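Local coordinates for protein xyloglucan-specific endo-beta-1,4-glucanase BoGH9A (PDB 6DHT) that hydrolyses internal beta-1,4-glucosidic linkages in the backbone of xyloglucan, releasing xyloglucan oligosaccharides, at residues 75-80 / 95-100; 169-174 / 243-248; 188-193 / 210-215; 403-408 / 455-460. All blocks are in the same frame, centred on the assembly; numbering follows the deposited sequence. Where two conformers were deposited one is given.

Contact 1: residues 75-80 / 95-100; sequences LDFSAV and VTFLIK
The rings of Phe77 and Phe97 meet obliquely, their planes at 44° and their centroids 5.1 Å apart. Over one face of the Phe97 ring, displaced toward its rim, lies Phe77 CZ. The closest touch is Phe77 CE2 to Phe97 CZ, 3.5 Å, and the two side chains come from opposite directions. In both phenylalanines CG sits between the backbone N and the carbonyl carbon (chi1 45° in Phe77, 66° in Phe97), which aims each ring at the other segment. Beside the rings, Ile99 CD1 meets Val80 CG1 at 3.5 Å, the two chains crossing at about a right angle. Phe43 and Ile45 of strand 42-47 and Phe55 of strand 53-58 also pack on Phe77. The contact thus joins the turn that follows strand 72-76, in one antiparallel sheet, to strand 93-99, an outermost strand of the other, within the Ig-like N-terminal domain. Strand 72-76 runs into a type I turn, Phe77 to Val80. At its start, Asp76 OD1 accepts from Ser78 N at 3.0 Å, an Asx turn, and from Ser78 OG at 2.6 Å. With an alanine at Phe97, the Phe77 ring would probably lose this neighbour and a gap would open beside it. All four touching side chains are apolar and buried, so what joins the segments here is van der Waals packing and exclusion of water.

Contact 2: residues 169-174 / 243-248; sequences AGDYNK and PFFEGF
Asp171 and Phe245 meet along the aspartate from CB to OD2. Asp171 CB lies 3.7 Å from Phe245 CD1. Asp171 CG is 3.7 Å from Phe245 CE1. The tip oxygen Asp171 OD2 comes to 3.5 Å from Phe245 CE1, at the ring edge and near the ring plane. Carboxylate and ring planes stand 81° apart. The same OD2 uses its anti lone pair to accept from Asn173 ND2 at 2.9 Å, with the oxygen close to the amide plane. It also takes a weak bond from Asn173 N and a hydrogen bond with the hydroxyl of Tyr175. Asn173 ND2 in turn rests 3.8 Å from Phe245 CD1, and Asn173 OD1 is held by the backbone N of Thr242. Asp171 is the predicted nucleophile of this family 9 glycoside hydrolase, and the predicted proton donor Glu548 is about 5 Å away, side chain to side chain. The bonds from Asn173 and Tyr175 would fix the rotation of the carboxylate, with the Phe245 edge set against OD2.

Contact 3: residues 188-193 / 210-215; sequences SIYQLF and HTPDLL. With CA (calcium ion), chain D; EDO (1,2-ethanediol), chain P.
Tyr190 reaches from helix 176-192 to pack against Leu215, Pro212 and Leu214. Leu215 lies over one face of the ring. Its CD2 stands 4.1 Å from the centroid of the Tyr190 ring, only 6° off the normal, a CH-pi contact. Leu215 CD1 reaches the hydroxyl end, 3.5 Å from Tyr190 OH. Pro212 CG is 3.6 Å from Tyr190 OH, and its ring crosses the tyrosine at about a right angle. Nearer the root, Leu214 CD2 is 4.1 Å from Tyr190 CD1. Tyr190 holds CG anti to the backbone N (chi1 173°), and this carries the ring across to the other segment. Leu281 of helix 265-281 also touches the tyrosine.

The residues flanking Pro212 bind a calcium ion, through Thr211 O at 2.3 Å and Asp213 OD1 at 2.4 Å. Glu206, Asn209, Asp216 and a water complete the site. Asp213 OD2 is held in turn by the hydroxyl of Ser207. The metal thus ties down the loop that leads into helix 213-226, where Pro212 takes the N-cap position. The arrangement is a calcium-bound helix start packed against a neighbouring helix, within the (alpha/alpha)6 barrel of glycoside hydrolase family 9.

Contact 4: residues 403-408 / 455-460; sequences SLKTEL and YLQTGK. With EDO (1,2-ethanediol), chain L.
Lys405 swings its CG anti to the backbone N (chi1 172°) and stays extended from there on, which brings its amine to the C-terminal end of the other helix. Gln457 is bent at chi2 (-64°), which brings its OE1 near the lysine chain. Lys405 NZ gives a hydrogen bond of 3.1 Å to Gln457 O, with the donor tilted 26° from the carbonyl plane. The lysine chain crosses the glutamine at a slant, with Lys405 CD 3.7 Å from Gln457 OE1. The amide nitrogen of Gln457 is taken by the backbone oxygen of Leu387. Leu408 CD2 also meets Gln457 CG at 4.2 Å, crossing at about a right angle. This is packing between helices 395-416 and 439-458 of the family 9 catalytic domain, near the C-terminal end of the second helix. There the chain turns through Gly459, which has positive phi, and Thr458 OG1 accepts from Lys460 N at 3.1 Å, an ST turn. Thr458 OG1 also hydrogen-bonds to Ala454 O. The positive amine lies at a helix C-terminus, where it would probably be favoured by the helix dipole. A water accepts from Lys405 NZ at 2.8 Å and gives a weak bond to Gln457 OE1. With a methionine in place of Lys405, the amine is gone, and this water would probably be less well fixed. A 1,2-ethanediol molecule, probably from the crystallisation liquor, bonds to the same water through its O2.

Contact 1 belongs to the Ig-like domain, whereas contacts 2, 3 and 4 lie in the family 9 catalytic domain. Contact 2 holds the predicted nucleophile and lies on the opposite side of the chain's centre from contacts 1 and 4, with centres 42 Å and 40 Å away. Contact 3 is nested along the chain inside the loop that contact 2 closes, yet their nearest atoms are about 16 Å apart, so its calcium site is not part of the catalytic centre. Contacts 3 and 4 touch directly: Leu192 CD1 packs on Leu456 CD1 at 3.6 Å, joining helices 176-192 and 439-458. Contact 1 stays about 16 Å from both of them, between nearest atoms.

Contact 1: residues 75-80 / 95-100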
loop_
_atom_site.group_PDB
_atom_site.type_symbol
_atom_site.label_atom_id
_atom_site.label_comp_id
_atom_site.label_asym_id
_atom_site.label_seq_id
_atom_site.Cartn_x
_atom_site.Cartn_y
_atom_site.Cartn_z
ATOM N N LEU A 75 23.244 1.988 -17.494
ATOM C CA LEU A 75 24.031 3.197 -17.394
ATOM C C LEU A 75 24.174 3.570 -15.925
ATOM O O LEU A 75 23.196 3.994 -15.312
ATOM C CB LEU A 75 23.314 4.323 -18.131
ATOM C CG LEU A 75 22.722 3.957 -19.491
ATOM C CD1 LEU A 75 22.070 5.178 -20.114
ATOM C CD2 LEU A 75 23.789 3.374 -20.468
ATOM N N ASP A 76 25.368 3.412 -15.366
ATOM C CA ASP A 76 25.611 3.636 -13.935
ATOM C C ASP A 76 26.441 4.902 -13.714
ATOM O O ASP A 76 27.651 4.917 -13.987
ATOM C CB ASP A 76 26.329 2.419 -13.344
ATOM C CG ASP A 76 26.442 2.478 -11.815
ATOM O OD1 ASP A 76 26.282 3.567 -11.211
ATOM O OD2 ASP A 76 26.755 1.428 -11.220
ATOM N N PHE A 77 25.790 5.950 -13.217
ATOM C CA PHE A 77 26.424 7.229 -12.913
ATOM C C PHE A 77 26.304 7.559 -11.413
ATOM O O PHE A 77 26.236 8.727 -10.997
ATOM C CB PHE A 77 25.828 8.340 -13.782
ATOM C CG PHE A 77 24.334 8.318 -13.868
ATOM C CD1 PHE A 77 23.693 7.466 -14.736
ATOM C CD2 PHE A 77 23.562 9.177 -13.093
ATOM C CE1 PHE A 77 22.290 7.434 -14.813
ATOM C CE2 PHE A 77 22.162 9.157 -13.175
ATOM C CZ PHE A 77 21.531 8.281 -14.038
ATOM N N SER A 78 26.322 6.502 -10.603
ATOM C CA SER A 78 26.221 6.621 -9.143
ATOM C C SER A 78 27.241 7.579 -8.530
ATOM O O SER A 78 26.984 8.214 -7.511
ATOM C CB SER A 78 26.369 5.232 -8.496
ATOM O OG SER A 78 25.366 4.338 -8.914
ATOM N N ALA A 79 28.408 7.706 -9.169
ATOM C CA ALA A 79 29.475 8.548 -8.642
ATOM C C ALA A 79 29.137 10.028 -8.693
ATOM O O ALA A 79 29.765 10.831 -8.024
ATOM C CB ALA A 79 30.765 8.276 -9.399
ATOM N N VAL A 80 28.124 10.406 -9.466
ATOM C CA VAL A 80 27.708 11.803 -9.463
ATOM C C VAL A 80 26.881 12.020 -8.204
ATOM O O VAL A 80 25.810 11.417 -8.060
ATOM C CB VAL A 80 26.884 12.173 -10.700
ATOM C CG1 VAL A 80 26.497 13.629 -10.647
ATOM C CG2 VAL A 80 27.660 11.877 -11.998
ATOM N N VAL A 95 17.755 12.907 -21.696
ATOM C CA VAL A 95 16.737 13.166 -20.683
ATOM C C VAL A 95 17.396 13.996 -19.601
ATOM O O VAL A 95 18.584 13.847 -19.355
ATOM C CB VAL A 95 16.149 11.869 -20.064
ATOM C CG1 VAL A 95 15.435 11.049 -21.114
ATOM C CG2 VAL A 95 17.222 11.039 -19.382
ATOM N N THR A 96 16.631 14.884 -18.968
ATOM C CA THR A 96 17.145 15.640 -17.829
ATOM C C THR A 96 16.659 14.968 -16.553
ATOM O O THR A 96 15.585 14.371 -16.539
ATOM C CB THR A 96 16.677 17.105 -17.814
ATOM O OG1 THR A 96 15.262 17.152 -17.628
ATOM C CG2 THR A 96 17.042 17.803 -19.110
ATOM N N PHE A 97 17.449 15.077 -15.493
ATOM C CA PHE A 97 17.056 14.505 -14.208
ATOM C C PHE A 97 17.638 15.317 -13.071
ATOM O O PHE A 97 18.542 16.130 -13.261
ATOM C CB PHE A 97 17.516 13.048 -14.119
ATOM C CG PHE A 97 19.012 12.873 -14.086
ATOM C CD1 PHE A 97 19.690 12.850 -12.880
ATOM C CD2 PHE A 97 19.742 12.726 -15.257
ATOM C CE1 PHE A 97 21.071 12.687 -12.825
ATOM C CE2 PHE A 97 21.118 12.563 -15.206
ATOM C CZ PHE A 97 21.783 12.541 -14.010
ATOM N N LEU A 98 17.119 15.083 -11.870
ATOM C CA LEU A 98 17.547 15.807 -10.685
ATOM C C LEU A 98 18.227 14.882 -9.711
ATOM O O LEU A 98 17.817 13.726 -9.535
ATOM C CB LEU A 98 16.346 16.444 -9.984
ATOM C CG LEU A 98 15.541 17.498 -10.748
ATOM C CD1 LEU A 98 14.373 17.974 -9.917
ATOM C CD2 LEU A 98 16.406 18.681 -11.122
ATOM N N ILE A 99 19.254 15.414 -9.055
ATOM C CA ILE A 99 19.816 14.805 -7.862
ATOM C C ILE A 99 19.508 15.790 -6.752
ATOM O O ILE A 99 19.871 16.957 -6.841
ATOM C CB ILE A 99 21.349 14.607 -7.982
ATOM C CG1 ILE A 99 21.670 13.629 -9.110
ATOM C CG2 ILE A 99 21.889 14.099 -6.659
ATOM C CD1 ILE A 99 23.195 13.436 -9.359
ATOM N N LYS A 100 18.802 15.361 -5.709
ATOM C CA LYS A 100 18.395 16.299 -4.671
ATOM C C LYS A 100 18.003 15.557 -3.410
ATOM O O LYS A 100 17.624 14.381 -3.459
ATOM C CB LYS A 100 17.218 17.146 -5.139
ATOM C CG LYS A 100 15.968 16.346 -5.398
ATOM C CD LYS A 100 14.907 17.144 -6.127
ATOM C CE LYS A 100 14.200 18.144 -5.238
ATOM N NZ LYS A 100 13.220 18.938 -6.041
#

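Contact 2: residues 169-174 / 243-248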
loop_
_atom_site.group_PDB
_atom_site.type_symbol
_atom_site.label_atom_id
_atom_site.label_comp_id
_atom_site.label_asym_id
_atom_site.label_seq_id
_atom_site.Cartn_x
_atom_site.Cartn_y
_atom_site.Cartn_z
ATOM N N ALA A 169 -11.364 1.537 -3.661
ATOM C CA ALA A 169 -10.570 1.368 -4.853
ATOM C C ALA A 169 -11.220 2.104 -6.009
ATOM O O ALA A 169 -11.669 3.238 -5.847
ATOM C CB ALA A 169 -10.452 -0.131 -5.146
ATOM N N GLY A 170 -11.274 1.465 -7.177
ATOM C CA GLY A 170 -11.991 2.042 -8.292
ATOM C C GLY A 170 -13.495 2.003 -8.115
ATOM O O GLY A 170 -14.210 2.651 -8.909
ATOM N N ASP A 171 -13.973 1.249 -7.128
ATOM C CA ASP A 171 -15.394 1.160 -6.733
ATOM C C ASP A 171 -15.658 1.942 -5.443
ATOM O O ASP A 171 -14.716 2.446 -4.791
ATOM C CB ASP A 171 -15.832 -0.300 -6.559
ATOM C CG ASP A 171 -15.166 -0.989 -5.401
ATOM O OD1 ASP A 171 -13.904 -1.048 -5.425
ATOM O OD2 ASP A 171 -15.910 -1.493 -4.528
ATOM N N TYR A 172 -16.923 1.999 -5.026
ATOM C CA TYR A 172 -17.357 2.877 -3.944
ATOM C C TYR A 172 -17.779 2.136 -2.668
ATOM O O TYR A 172 -18.377 2.720 -1.784
ATOM C CB TYR A 172 -18.527 3.738 -4.441
ATOM C CG TYR A 172 -18.222 4.769 -5.507
ATOM C CD1 TYR A 172 -17.119 5.627 -5.417
ATOM C CD2 TYR A 172 -19.067 4.920 -6.611
ATOM C CE1 TYR A 172 -16.885 6.591 -6.376
ATOM C CE2 TYR A 172 -18.837 5.865 -7.563
ATOM C CZ TYR A 172 -17.737 6.711 -7.482
ATOM O OH TYR A 172 -17.459 7.687 -8.410
ATOM N N ASN A 173 -17.430 0.859 -2.567
ATOM C CA ASN A 173 -17.751 0.061 -1.401
ATOM C C ASN A 173 -16.644 0.091 -0.348
ATOM O O ASN A 173 -15.546 0.557 -0.655
ATOM C CB ASN A 173 -18.079 -1.348 -1.884
ATOM C CG ASN A 173 -19.176 -1.326 -2.935
ATOM O OD1 ASN A 173 -20.315 -0.988 -2.606
ATOM N ND2 ASN A 173 -18.822 -1.570 -4.187
ATOM N N LYS A 174 -16.933 -0.339 0.867
ATOM C CA LYS A 174 -15.997 -0.210 1.994
ATOM C C LYS A 174 -15.838 -1.580 2.610
ATOM O O LYS A 174 -16.832 -2.196 2.994
ATOM C CB LYS A 174 -16.526 0.787 3.016
ATOM C CG LYS A 174 -16.884 2.129 2.393
ATOM C CD LYS A 174 -17.248 3.201 3.379
ATOM C CE LYS A 174 -18.407 2.788 4.265
ATOM N NZ LYS A 174 -18.975 3.941 4.995
ATOM N N PRO A 243 -25.535 -3.937 -3.860
ATOM C CA PRO A 243 -25.547 -5.301 -4.402
ATOM C C PRO A 243 -24.689 -5.477 -5.654
ATOM O O PRO A 243 -24.054 -6.525 -5.844
ATOM C CB PRO A 243 -27.033 -5.512 -4.742
ATOM C CG PRO A 243 -27.736 -4.651 -3.766
ATOM C CD PRO A 243 -26.888 -3.409 -3.651
ATOM N N PHE A 244 -24.694 -4.472 -6.528
ATOM C CA PHE A 244 -23.870 -4.465 -7.726
ATOM C C PHE A 244 -22.904 -3.277 -7.707
ATOM O O PHE A 244 -23.188 -2.242 -7.120
ATOM C CB PHE A 244 -24.731 -4.320 -9.001
ATOM C CG PHE A 244 -25.608 -5.505 -9.305
ATOM C CD1 PHE A 244 -25.083 -6.636 -9.912
ATOM C CD2 PHE A 244 -26.960 -5.469 -9.011
ATOM C CE1 PHE A 244 -25.890 -7.730 -10.193
ATOM C CE2 PHE A 244 -27.777 -6.557 -9.297
ATOM C CZ PHE A 244 -27.235 -7.686 -9.888
ATOM N N PHE A 245 -21.804 -3.417 -8.413
ATOM C CA PHE A 245 -20.966 -2.259 -8.688
ATOM C C PHE A 245 -21.779 -1.233 -9.447
ATOM O O PHE A 245 -22.537 -1.596 -10.351
ATOM C CB PHE A 245 -19.747 -2.643 -9.525
ATOM C CG PHE A 245 -18.737 -3.459 -8.795
ATOM C CD1 PHE A 245 -18.133 -2.978 -7.634
ATOM C CD2 PHE A 245 -18.316 -4.672 -9.308
ATOM C CE1 PHE A 245 -17.168 -3.730 -6.972
ATOM C CE2 PHE A 245 -17.350 -5.425 -8.671
ATOM C CZ PHE A 245 -16.753 -4.935 -7.495
ATOM N N GLU A 246 -21.643 0.028 -9.071
ATOM C CA GLU A 246 -22.198 1.150 -9.800
ATOM C C GLU A 246 -21.514 1.355 -11.135
ATOM O O GLU A 246 -20.409 0.861 -11.395
ATOM C CB GLU A 246 -22.059 2.427 -8.958
ATOM C CG GLU A 246 -22.724 2.377 -7.604
ATOM C CD GLU A 246 -24.242 2.586 -7.613
ATOM O OE1 GLU A 246 -24.883 2.377 -8.673
ATOM O OE2 GLU A 246 -24.793 2.966 -6.552
ATOM N N GLY A 247 -22.165 2.100 -12.023
ATOM C CA GLY A 247 -21.508 2.534 -13.233
ATOM C C GLY A 247 -20.472 3.591 -12.903
ATOM O O GLY A 247 -20.225 3.894 -11.713
ATOM N N PHE A 248 -19.865 4.139 -13.943
ATOM C CA PHE A 248 -18.851 5.179 -13.809
ATOM C C PHE A 248 -19.523 6.548 -13.659
ATOM O O PHE A 248 -19.503 7.388 -14.570
ATOM C CB PHE A 248 -17.806 5.077 -14.920
ATOM C CG PHE A 248 -16.757 4.031 -14.629
ATOM C CD1 PHE A 248 -17.134 2.722 -14.368
ATOM C CD2 PHE A 248 -15.425 4.375 -14.482
ATOM C CE1 PHE A 248 -16.197 1.762 -14.040
ATOM C CE2 PHE A 248 -14.475 3.409 -14.144
ATOM C CZ PHE A 248 -14.868 2.103 -13.927
#

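Contact 3: residues 188-193 / 210-215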
loop_
_atom_site.group_PDB
_atom_site.type_symbol
_atom_site.label_atom_id
_atom_site.label_comp_id
_atom_site.label_asym_id
_atom_site.label_seq_id
_atom_site.Cartn_x
_atom_site.Cartn_y
_atom_site.Cartn_z
ATOM N N SER A 188 2.414 0.053 10.652
ATOM C CA SER A 188 3.669 -0.660 10.923
ATOM C C SER A 188 4.837 0.280 10.595
ATOM O O SER A 188 5.780 0.433 11.388
ATOM C CB SER A 188 3.787 -1.943 10.087
ATOM O OG SER A 188 2.748 -2.861 10.393
ATOM N N ILE A 189 4.794 0.943 9.447
ATOM C CA ILE A 189 5.894 1.826 9.064
ATOM C C ILE A 189 5.895 3.098 9.937
ATOM O O ILE A 189 6.961 3.606 10.335
ATOM C CB ILE A 189 5.859 2.119 7.519
ATOM C CG1 ILE A 189 6.532 0.975 6.725
ATOM C CG2 ILE A 189 6.550 3.413 7.146
ATOM C CD1 ILE A 189 5.921 -0.335 6.840
ATOM N N TYR A 190 4.707 3.592 10.262
ATOM C CA TYR A 190 4.590 4.723 11.186
ATOM C C TYR A 190 5.408 4.526 12.474
ATOM O O TYR A 190 6.130 5.428 12.923
ATOM C CB TYR A 190 3.108 4.950 11.530
ATOM C CG TYR A 190 2.945 5.988 12.609
ATOM C CD1 TYR A 190 2.955 7.345 12.296
ATOM C CD2 TYR A 190 2.788 5.603 13.940
ATOM C CE1 TYR A 190 2.873 8.306 13.310
ATOM C CE2 TYR A 190 2.690 6.527 14.916
ATOM C CZ TYR A 190 2.706 7.872 14.602
ATOM O OH TYR A 190 2.618 8.778 15.661
ATOM N N GLN A 191 5.301 3.337 13.055
ATOM C CA GLN A 191 5.956 3.036 14.332
ATOM C C GLN A 191 7.466 3.071 14.238
ATOM O O GLN A 191 8.149 3.259 15.257
ATOM C CB GLN A 191 5.484 1.682 14.842
ATOM C CG GLN A 191 4.066 1.701 15.411
ATOM C CD GLN A 191 3.540 0.320 15.719
ATOM O OE1 GLN A 191 3.657 -0.165 16.840
ATOM N NE2 GLN A 191 2.902 -0.307 14.756
ATOM N N LEU A 192 8.021 2.917 13.042
ATOM C CA LEU A 192 9.478 2.966 12.825
ATOM C C LEU A 192 10.004 4.372 12.649
ATOM O O LEU A 192 11.209 4.588 12.813
ATOM C CB LEU A 192 9.836 2.191 11.562
ATOM C CG LEU A 192 9.516 0.702 11.500
ATOM C CD1 LEU A 192 9.656 0.187 10.073
ATOM C CD2 LEU A 192 10.369 -0.070 12.459
ATOM N N PHE A 193 9.149 5.320 12.268
ATOM C CA PHE A 193 9.570 6.654 11.861
ATOM C C PHE A 193 8.706 7.749 12.466
ATOM O O PHE A 193 8.125 8.574 11.791
ATOM C CB PHE A 193 9.552 6.758 10.317
ATOM C CG PHE A 193 10.452 5.748 9.631
ATOM C CD1 PHE A 193 11.819 5.896 9.665
ATOM C CD2 PHE A 193 9.929 4.648 8.987
ATOM C CE1 PHE A 193 12.650 4.957 9.088
ATOM C CE2 PHE A 193 10.758 3.704 8.409
ATOM C CZ PHE A 193 12.112 3.870 8.427
ATOM N N HIS A 210 -3.045 18.468 16.774
ATOM C CA HIS A 210 -1.861 18.015 17.506
ATOM C C HIS A 210 -1.476 16.564 17.237
ATOM O O HIS A 210 -0.695 15.966 17.984
ATOM C CB HIS A 210 -2.074 18.212 19.019
ATOM C CG HIS A 210 -2.027 19.643 19.449
ATOM N ND1 HIS A 210 -2.984 20.563 19.078
ATOM C CD2 HIS A 210 -1.130 20.317 20.205
ATOM C CE1 HIS A 210 -2.679 21.743 19.589
ATOM N NE2 HIS A 210 -1.559 21.619 20.279
ATOM N N THR A 211 -2.018 16.004 16.152
ATOM C CA THR A 211 -1.870 14.583 15.861
ATOM C C THR A 211 -1.154 14.443 14.512
ATOM O O THR A 211 -1.434 15.214 13.595
ATOM C CB THR A 211 -3.223 13.911 15.798
ATOM O OG1 THR A 211 -3.906 14.121 17.053
ATOM C CG2 THR A 211 -3.066 12.415 15.605
ATOM N N PRO A 212 -0.205 13.498 14.412
ATOM C CA PRO A 212 0.392 13.251 13.085
ATOM C C PRO A 212 -0.665 12.955 12.028
ATOM O O PRO A 212 -1.607 12.184 12.243
ATOM C CB PRO A 212 1.282 12.024 13.323
ATOM C CG PRO A 212 1.666 12.137 14.804
ATOM C CD PRO A 212 0.384 12.623 15.444
ATOM N N ASP A 213 -0.490 13.605 10.894
ATOM C CA ASP A 213 -1.468 13.558 9.809
ATOM C C ASP A 213 -1.732 12.133 9.311
ATOM O O ASP A 213 -2.868 11.832 8.964
ATOM C CB ASP A 213 -1.064 14.455 8.639
ATOM C CG ASP A 213 -1.305 15.933 8.887
ATOM O OD1 ASP A 213 -1.739 16.304 10.002
ATOM O OD2 ASP A 213 -1.026 16.727 7.971
ATOM N N LEU A 214 -0.714 11.269 9.273
ATOM C CA LEU A 214 -0.955 9.868 8.924
ATOM C C LEU A 214 -1.990 9.261 9.857
ATOM O O LEU A 214 -2.896 8.557 9.391
ATOM C CB LEU A 214 0.321 9.035 8.907
ATOM C CG LEU A 214 0.143 7.562 8.518
ATOM C CD1 LEU A 214 1.411 7.101 7.794
ATOM C CD2 LEU A 214 -0.159 6.670 9.675
ATOM N N LEU A 215 -1.887 9.527 11.164
ATOM C CA LEU A 215 -2.845 8.969 12.107
ATOM C C LEU A 215 -4.217 9.613 11.957
ATOM O O LEU A 215 -5.218 8.917 12.075
ATOM C CB LEU A 215 -2.361 9.148 13.536
ATOM C CG LEU A 215 -1.126 8.344 13.928
ATOM C CD1 LEU A 215 -0.834 8.518 15.435
ATOM C CD2 LEU A 215 -1.232 6.861 13.569
HETATM CA CA CA D . -2.698 16.446 12.146
HETATM C C1 EDO P . 13.968 3.277 12.126
HETATM O O1 EDO P . 13.571 3.100 13.498
HETATM C C2 EDO P . 14.870 4.504 11.941
HETATM O O2 EDO P . 16.224 4.102 11.707
HETATM O O HOH W 1 -1.202 18.216 12.608
#

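Contact 4: residues 403-408 / 455-460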
loop_
_atom_site.group_PDB
_atom_site.type_symbol
_atom_site.label_atom_id
_atom_site.label_comp_id
_atom_site.label_asym_id
_atom_site.label_seq_id
_atom_site.Cartn_x
_atom_site.Cartn_y
_atom_site.Cartn_z
ATOM N N SER A 403 13.982 -15.848 15.669
ATOM C CA SER A 403 13.662 -16.873 14.688
ATOM C C SER A 403 12.922 -16.247 13.503
ATOM O O SER A 403 13.118 -16.652 12.357
ATOM C CB SER A 403 12.847 -18.031 15.293
ATOM O OG SER A 403 11.516 -17.666 15.629
ATOM N N LEU A 404 12.102 -15.238 13.766
ATOM C CA LEU A 404 11.367 -14.575 12.688
ATOM C C LEU A 404 12.314 -13.708 11.885
ATOM O O LEU A 404 12.189 -13.621 10.646
ATOM C CB LEU A 404 10.252 -13.712 13.270
ATOM C CG LEU A 404 9.153 -14.408 14.077
ATOM C CD1 LEU A 404 8.204 -13.407 14.711
ATOM C CD2 LEU A 404 8.386 -15.382 13.220
ATOM N N LYS A 405 13.268 -13.068 12.544
ATOM C CA LYS A 405 14.301 -12.308 11.859
ATOM C C LYS A 405 15.072 -13.207 10.908
ATOM O O LYS A 405 15.303 -12.850 9.744
ATOM C CB LYS A 405 15.261 -11.678 12.867
ATOM C CG LYS A 405 16.495 -11.015 12.259
ATOM C CD LYS A 405 17.284 -10.298 13.332
ATOM C CE LYS A 405 18.672 -9.924 12.841
ATOM N NZ LYS A 405 19.483 -9.297 13.909
ATOM N N THR A 406 15.455 -14.390 11.370
ATOM C CA THR A 406 16.154 -15.350 10.525
ATOM C C THR A 406 15.365 -15.632 9.247
ATOM O O THR A 406 15.938 -15.660 8.156
ATOM C CB THR A 406 16.429 -16.652 11.299
ATOM O OG1 THR A 406 17.309 -16.339 12.375
ATOM C CG2 THR A 406 17.087 -17.698 10.424
ATOM N N GLU A 407 14.056 -15.819 9.367
ATOM C CA GLU A 407 13.227 -16.108 8.202
ATOM C C GLU A 407 13.130 -14.900 7.290
ATOM O O GLU A 407 13.199 -15.048 6.067
ATOM C CB GLU A 407 11.842 -16.593 8.604
ATOM C CG GLU A 407 11.833 -18.006 9.208
ATOM C CD GLU A 407 12.614 -19.026 8.367
ATOM O OE1 GLU A 407 12.403 -19.077 7.127
ATOM O OE2 GLU A 407 13.453 -19.763 8.942
ATOM N N LEU A 408 13.050 -13.700 7.853
ATOM C CA LEU A 408 13.029 -12.493 7.016
ATOM C C LEU A 408 14.313 -12.391 6.196
ATOM O O LEU A 408 14.292 -12.060 4.985
ATOM C CB LEU A 408 12.867 -11.247 7.859
ATOM C CG LEU A 408 13.090 -9.895 7.173
ATOM C CD1 LEU A 408 12.070 -9.623 6.126
ATOM C CD2 LEU A 408 13.105 -8.783 8.190
ATOM N N TYR A 455 17.079 -4.481 6.173
ATOM C CA TYR A 455 18.087 -3.470 6.466
ATOM C C TYR A 455 17.984 -3.042 7.942
ATOM O O TYR A 455 18.987 -3.027 8.676
ATOM C CB TYR A 455 17.941 -2.243 5.557
ATOM C CG TYR A 455 18.775 -1.081 5.999
ATOM C CD1 TYR A 455 20.159 -1.086 5.830
ATOM C CD2 TYR A 455 18.197 0.011 6.623
ATOM C CE1 TYR A 455 20.915 -0.030 6.261
ATOM C CE2 TYR A 455 18.952 1.070 7.062
ATOM C CZ TYR A 455 20.318 1.052 6.867
ATOM O OH TYR A 455 21.108 2.106 7.306
ATOM N N LEU A 456 16.777 -2.719 8.397
ATOM C CA LEU A 456 16.606 -2.247 9.762
ATOM C C LEU A 456 17.063 -3.285 10.788
ATOM O O LEU A 456 17.580 -2.921 11.848
ATOM C CB LEU A 456 15.144 -1.850 10.021
ATOM C CG LEU A 456 14.650 -0.597 9.287
ATOM C CD1 LEU A 456 13.221 -0.325 9.746
ATOM C CD2 LEU A 456 15.507 0.603 9.526
ATOM N N GLN A 457 16.921 -4.561 10.465
ATOM C CA GLN A 457 17.257 -5.638 11.395
ATOM C C GLN A 457 18.755 -5.978 11.411
ATOM O O GLN A 457 19.229 -6.656 12.328
ATOM C CB GLN A 457 16.462 -6.888 11.048
ATOM C CG GLN A 457 14.947 -6.745 11.325
ATOM C CD GLN A 457 14.647 -6.556 12.801
ATOM O OE1 GLN A 457 15.048 -7.375 13.607
ATOM N NE2 GLN A 457 13.987 -5.464 13.152
ATOM N N THR A 458 19.505 -5.493 10.421
ATOM C CA THR A 458 20.909 -5.920 10.229
ATOM C C THR A 458 21.900 -4.796 10.018
ATOM O O THR A 458 23.100 -4.960 10.320
ATOM C CB THR A 458 21.062 -6.850 9.011
ATOM O OG1 THR A 458 20.686 -6.158 7.795
ATOM C CG2 THR A 458 20.235 -8.122 9.176
ATOM N N GLY A 459 21.454 -3.653 9.500
ATOM C CA GLY A 459 22.364 -2.583 9.104
ATOM C C GLY A 459 23.105 -2.876 7.806
ATOM O O GLY A 459 24.024 -2.122 7.444
ATOM N N LYS A 460 22.748 -3.958 7.112
ATOM C CA LYS A 460 23.409 -4.303 5.845
ATOM C C LYS A 460 22.803 -3.492 4.706
ATOM O O LYS A 460 21.653 -3.726 4.292
ATOM C CB LYS A 460 23.307 -5.799 5.553
ATOM C CG LYS A 460 24.069 -6.685 6.533
ATOM C CD LYS A 460 23.831 -8.185 6.299
ATOM C CE LYS A 460 24.103 -8.599 4.853
ATOM N NZ LYS A 460 24.308 -10.076 4.712
HETATM C C1 EDO L . 15.005 -9.879 16.727
HETATM O O1 EDO L . 15.166 -10.103 18.134
HETATM C C2 EDO L . 14.546 -8.444 16.493
HETATM O O2 EDO L . 15.672 -7.569 16.619
HETATM O O HOH W 2 17.965 -7.257 15.185
#